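Long-range contact in hypothetical glycoside hydrolase (PDB 3S30), which is of unknown function but, as a putative glycoside hydrolase with a galactose-binding-like domain, probably acts in carbohydrate metabolism: residues P218-A229 against E287-F298. Residues are numbered along the deposited sequence; the frame is centred on the assembly and turned at random.
Sequences PIKLVGYYKYKA and ETSEWTRFELDF
Pro218 sets CG over the centre of one face of the Phe298 ring, 3.9 Å from its centroid, while Ile219 O accepts a hydrogen bond from Phe298 N. Lys220 bends at chi3 (84°) and brings NZ 3.3 Å from Glu295 OE2, with a longer salt bridge to Asp297 OD1; Arg293 NH1 grips the other oxygen, Glu295 OE1, so this carboxylate links two cations. On the other face of the sheet Leu221 packs against Leu296 and, through CG, against Phe294 CE1. Gly223 lets that ring fold across the backbone: with Phe294 CG held between its own N and carbonyl carbon (chi1 58°), Gly223 CA sits 3.8 Å from the ring centroid, where any CB would collide with CZ. Arg293 CB and CG lie off-centre over one face of the Tyr224 ring, and Tyr225 packs beside Thr292, its OH hydrogen-bonded to His286 O. Extended Lys226 lays CE over one face of the Trp291 indole, 3.5 Å from the centroid of the five-membered ring, with NZ in cation-pi contact at 4.2 Å; a serine in place of Trp291 would probably leave this lysine chain without its aromatic bed and freer to swing. A bulge shifts the register before Tyr227 pairs with Thr288, and Glu287 OE2 accepts from Ala229 N at 2.6 Å. Strand 218-228 thus lies between 291-297 and 339-349, an antiparallel arrangement consistent with a galactose-binding-like beta-sandwich.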
loop_
_atom_site.group_PDB
_atom_site.type_symbol
_atom_site.label_atom_id
_atom_site.label_comp_id
_atom_site.label_asym_id
_atom_site.label_seq_id
_atom_site.Cartn_x
_atom_site.Cartn_y
_atom_site.Cartn_z
ATOM N N PRO A 218 9.765 0.538 -15.000
ATOM C CA PRO A 218 8.645 1.476 -14.878
ATOM C C PRO A 218 9.106 2.913 -14.969
ATOM O O PRO A 218 10.191 3.239 -14.489
ATOM C CB PRO A 218 8.093 1.189 -13.481
ATOM C CG PRO A 218 9.249 0.682 -12.710
ATOM C CD PRO A 218 10.095 -0.093 -13.705
ATOM N N ILE A 219 8.298 3.769 -15.586
ATOM C CA ILE A 219 8.644 5.183 -15.677
ATOM C C ILE A 219 7.676 6.066 -14.908
ATOM O O ILE A 219 8.095 7.054 -14.315
ATOM C CB ILE A 219 8.839 5.680 -17.151
ATOM C CG1 ILE A 219 7.686 5.260 -18.065
ATOM C CG2 ILE A 219 10.151 5.155 -17.717
ATOM C CD1 ILE A 219 7.904 5.660 -19.516
ATOM N N LYS A 220 6.391 5.730 -14.884
ATOM C CA LYS A 220 5.462 6.518 -14.077
ATOM C C LYS A 220 4.285 5.737 -13.517
ATOM O O LYS A 220 3.863 4.701 -14.073
ATOM C CB LYS A 220 5.004 7.783 -14.824
ATOM C CG LYS A 220 4.334 7.554 -16.147
ATOM C CD LYS A 220 4.146 8.861 -16.925
ATOM C CE LYS A 220 5.412 9.241 -17.706
ATOM N NZ LYS A 220 5.299 10.554 -18.413
ATOM N N LEU A 221 3.800 6.229 -12.378
ATOM C CA LEU A 221 2.625 5.686 -11.717
ATOM C C LEU A 221 1.521 6.715 -11.857
ATOM O O LEU A 221 1.641 7.833 -11.350
ATOM C CB LEU A 221 2.911 5.406 -10.222
ATOM C CG LEU A 221 1.748 4.811 -9.402
ATOM C CD1 LEU A 221 1.413 3.377 -9.854
ATOM C CD2 LEU A 221 2.043 4.849 -7.906
ATOM N N VAL A 222 0.457 6.353 -12.566
ATOM C CA VAL A 222 -0.642 7.271 -12.787
ATOM C C VAL A 222 -1.905 6.648 -12.214
ATOM O O VAL A 222 -2.042 5.436 -12.197
ATOM C CB VAL A 222 -0.827 7.650 -14.302
ATOM C CG1 VAL A 222 0.493 8.130 -14.914
ATOM C CG2 VAL A 222 -1.374 6.496 -15.096
ATOM N N GLY A 223 -2.809 7.498 -11.736
ATOM C CA GLY A 223 -4.091 7.066 -11.202
ATOM C C GLY A 223 -4.906 8.264 -10.762
ATOM O O GLY A 223 -4.534 9.400 -11.032
ATOM N N TYR A 224 -6.016 8.004 -10.083
ATOM C CA TYR A 224 -6.922 9.049 -9.613
ATOM C C TYR A 224 -7.214 8.817 -8.139
ATOM O O TYR A 224 -7.305 7.671 -7.717
ATOM C CB TYR A 224 -8.231 9.030 -10.409
ATOM C CG TYR A 224 -8.084 9.500 -11.837
ATOM C CD1 TYR A 224 -7.556 8.659 -12.815
ATOM C CD2 TYR A 224 -8.473 10.788 -12.217
ATOM C CE1 TYR A 224 -7.410 9.080 -14.127
ATOM C CE2 TYR A 224 -8.329 11.225 -13.523
ATOM C CZ TYR A 224 -7.801 10.368 -14.478
ATOM O OH TYR A 224 -7.672 10.787 -15.781
ATOM N N TYR A 225 -7.355 9.899 -7.368
ATOM C CA TYR A 225 -7.696 9.797 -5.948
ATOM C C TYR A 225 -8.769 10.804 -5.479
ATOM O O TYR A 225 -9.077 11.794 -6.157
ATOM C CB TYR A 225 -6.428 9.954 -5.086
ATOM C CG TYR A 225 -6.061 11.390 -4.787
ATOM C CD1 TYR A 225 -5.240 12.109 -5.632
ATOM C CD2 TYR A 225 -6.542 12.029 -3.644
ATOM C CE1 TYR A 225 -4.909 13.435 -5.361
ATOM C CE2 TYR A 225 -6.218 13.338 -3.365
ATOM C CZ TYR A 225 -5.400 14.040 -4.223
ATOM O OH TYR A 225 -5.087 15.351 -3.946
ATOM N N LYS A 226 -9.341 10.495 -4.318
ATOM C CA LYS A 226 -10.084 11.432 -3.490
ATOM C C LYS A 226 -9.551 11.220 -2.074
ATOM O O LYS A 226 -9.181 10.099 -1.712
ATOM C CB LYS A 226 -11.592 11.135 -3.504
ATOM C CG LYS A 226 -12.313 11.282 -4.846
ATOM C CD LYS A 226 -13.807 11.060 -4.654
ATOM C CE LYS A 226 -14.593 11.236 -5.941
ATOM N NZ LYS A 226 -16.056 10.918 -5.805
ATOM N N TYR A 227 -9.496 12.285 -1.278
ATOM C CA TYR A 227 -8.984 12.191 0.084
ATOM C C TYR A 227 -9.680 13.157 0.999
ATOM O O TYR A 227 -9.911 14.320 0.647
ATOM C CB TYR A 227 -7.484 12.478 0.147
ATOM C CG TYR A 227 -6.861 12.227 1.526
ATOM C CD1 TYR A 227 -6.827 10.950 2.078
ATOM C CD2 TYR A 227 -6.324 13.263 2.263
ATOM C CE1 TYR A 227 -6.272 10.724 3.329
ATOM C CE2 TYR A 227 -5.751 13.046 3.503
ATOM C CZ TYR A 227 -5.718 11.776 4.028
ATOM O OH TYR A 227 -5.146 11.578 5.261
ATOM N N LYS A 228 -10.006 12.654 2.178
ATOM C CA LYS A 228 -10.589 13.438 3.248
ATOM C C LYS A 228 -9.908 12.943 4.543
ATOM O O LYS A 228 -9.967 11.761 4.865
ATOM C CB LYS A 228 -12.108 13.233 3.238
ATOM C CG LYS A 228 -12.885 13.674 4.476
ATOM C CD LYS A 228 -13.123 15.161 4.520
ATOM C CE LYS A 228 -14.267 15.509 5.475
ATOM N NZ LYS A 228 -14.572 16.968 5.445
ATOM N N ALA A 229 -9.212 13.844 5.231
ATOM C CA ALA A 229 -8.645 13.561 6.546
ATOM C C ALA A 229 -9.757 13.307 7.587
ATOM O O ALA A 229 -10.840 13.862 7.478
ATOM C CB ALA A 229 -7.745 14.722 6.990
ATOM N N GLU A 287 -6.598 17.441 0.210
ATOM C CA GLU A 287 -7.944 16.871 0.326
ATOM C C GLU A 287 -8.809 17.251 -0.855
ATOM O O GLU A 287 -8.727 18.372 -1.369
ATOM C CB GLU A 287 -8.646 17.373 1.596
ATOM C CG GLU A 287 -7.968 16.979 2.885
ATOM C CD GLU A 287 -8.798 17.336 4.093
ATOM O OE1 GLU A 287 -8.881 18.534 4.442
ATOM O OE2 GLU A 287 -9.376 16.415 4.694
ATOM N N THR A 288 -9.674 16.326 -1.259
ATOM C CA THR A 288 -10.629 16.610 -2.333
ATOM C C THR A 288 -11.691 15.521 -2.449
ATOM O O THR A 288 -11.423 14.338 -2.219
ATOM C CB THR A 288 -9.913 16.795 -3.703
ATOM O OG1 THR A 288 -10.886 16.925 -4.741
ATOM C CG2 THR A 288 -9.017 15.611 -4.024
ATOM N N SER A 289 -12.894 15.950 -2.810
ATOM C CA SER A 289 -13.997 15.032 -3.069
ATOM C C SER A 289 -14.209 14.819 -4.574
ATOM O O SER A 289 -15.131 14.121 -4.979
ATOM C CB SER A 289 -15.267 15.549 -2.403
ATOM O OG SER A 289 -15.059 15.705 -1.006
ATOM N N GLU A 290 -13.329 15.396 -5.395
ATOM C CA GLU A 290 -13.321 15.208 -6.848
ATOM C C GLU A 290 -12.188 14.255 -7.254
ATOM O O GLU A 290 -11.060 14.410 -6.789
ATOM C CB GLU A 290 -13.069 16.541 -7.578
ATOM C CG GLU A 290 -14.041 17.671 -7.262
ATOM C CD GLU A 290 -13.799 18.930 -8.115
ATOM O OE1 GLU A 290 -13.533 18.805 -9.335
ATOM O OE2 GLU A 290 -13.890 20.050 -7.565
ATOM N N TRP A 291 -12.473 13.299 -8.140
ATOM C CA TRP A 291 -11.420 12.487 -8.735
ATOM C C TRP A 291 -10.304 13.380 -9.308
ATOM O O TRP A 291 -10.530 14.166 -10.258
ATOM C CB TRP A 291 -11.971 11.567 -9.831
ATOM C CG TRP A 291 -12.783 10.472 -9.298
ATOM C CD1 TRP A 291 -14.109 10.237 -9.536
ATOM C CD2 TRP A 291 -12.346 9.447 -8.404
ATOM N NE1 TRP A 291 -14.522 9.128 -8.845
ATOM C CE2 TRP A 291 -13.458 8.618 -8.146
ATOM C CE3 TRP A 291 -11.115 9.144 -7.798
ATOM C CZ2 TRP A 291 -13.381 7.509 -7.309
ATOM C CZ3 TRP A 291 -11.040 8.036 -6.965
ATOM C CH2 TRP A 291 -12.164 7.237 -6.725
ATOM N N THR A 292 -9.120 13.248 -8.709
ATOM C CA THR A 292 -7.947 14.052 -9.035
ATOM C C THR A 292 -6.814 13.144 -9.537
ATOM O O THR A 292 -6.402 12.193 -8.857
ATOM C CB THR A 292 -7.456 14.846 -7.790
ATOM O OG1 THR A 292 -8.505 15.701 -7.303
ATOM C CG2 THR A 292 -6.212 15.684 -8.116
ATOM N N ARG A 293 -6.309 13.451 -10.723
ATOM C CA ARG A 293 -5.226 12.690 -11.330
ATOM C C ARG A 293 -3.887 12.936 -10.656
ATOM O O ARG A 293 -3.579 14.054 -10.260
ATOM C CB ARG A 293 -5.090 13.059 -12.812
ATOM C CG ARG A 293 -4.153 12.142 -13.579
ATOM C CD ARG A 293 -4.484 12.201 -15.033
ATOM N NE ARG A 293 -3.695 11.295 -15.864
ATOM C CZ ARG A 293 -2.439 11.520 -16.244
ATOM N NH1 ARG A 293 -1.786 12.622 -15.860
ATOM N NH2 ARG A 293 -1.826 10.630 -17.014
ATOM N N PHE A 294 -3.095 11.877 -10.541
ATOM C CA PHE A 294 -1.700 11.982 -10.147
ATOM C C PHE A 294 -0.820 11.316 -11.205
ATOM O O PHE A 294 -1.267 10.436 -11.942
ATOM C CB PHE A 294 -1.453 11.414 -8.731
ATOM C CG PHE A 294 -1.855 9.955 -8.540
ATOM C CD1 PHE A 294 -0.953 8.931 -8.796
ATOM C CD2 PHE A 294 -3.114 9.620 -8.049
ATOM C CE1 PHE A 294 -1.310 7.584 -8.608
ATOM C CE2 PHE A 294 -3.488 8.276 -7.854
ATOM C CZ PHE A 294 -2.579 7.259 -8.133
ATOM N N GLU A 295 0.419 11.788 -11.307
ATOM C CA GLU A 295 1.367 11.282 -12.293
ATOM C C GLU A 295 2.772 11.391 -11.717
ATOM O O GLU A 295 3.407 12.435 -11.832
ATOM C CB GLU A 295 1.248 12.061 -13.612
ATOM C CG GLU A 295 2.180 11.557 -14.731
ATOM C CD GLU A 295 2.075 12.367 -16.028
ATOM O OE1 GLU A 295 1.037 13.030 -16.260
ATOM O OE2 GLU A 295 3.041 12.337 -16.819
ATOM N N LEU A 296 3.247 10.309 -11.098
ATOM C CA LEU A 296 4.545 10.303 -10.405
ATOM C C LEU A 296 5.605 9.664 -11.293
ATOM O O LEU A 296 5.499 8.493 -11.635
ATOM C CB LEU A 296 4.435 9.536 -9.081
ATOM C CG LEU A 296 3.168 9.793 -8.242
ATOM C CD1 LEU A 296 3.191 8.969 -6.959
ATOM C CD2 LEU A 296 3.000 11.293 -7.934
ATOM N N ASP A 297 6.614 10.435 -11.686
ATOM C CA ASP A 297 7.717 9.906 -12.502
ATOM C C ASP A 297 8.687 9.120 -11.626
ATOM O O ASP A 297 9.054 9.559 -10.537
ATOM C CB ASP A 297 8.490 11.036 -13.200
ATOM C CG ASP A 297 7.690 11.718 -14.319
ATOM O OD1 ASP A 297 7.473 11.097 -15.386
ATOM O OD2 ASP A 297 7.319 12.899 -14.148
ATOM N N PHE A 298 9.109 7.957 -12.106
ATOM C CA PHE A 298 10.197 7.216 -11.454
ATOM C C PHE A 298 11.522 7.964 -11.592
ATOM O O PHE A 298 11.915 8.366 -12.688
ATOM C CB PHE A 298 10.315 5.790 -12.003
ATOM C CG PHE A 298 9.386 4.813 -11.344
ATOM C CD1 PHE A 298 8.037 4.758 -11.704
ATOM C CD2 PHE A 298 9.844 3.958 -10.343
ATOM C CE1 PHE A 298 7.175 3.857 -11.101
ATOM C CE2 PHE A 298 8.983 3.054 -9.725
ATOM C CZ PHE A 298 7.651 3.005 -10.102
HETATM O O HOH W 1 -17.324 12.391 -4.086
HETATM O O HOH W 2 -12.371 16.130 1.149
#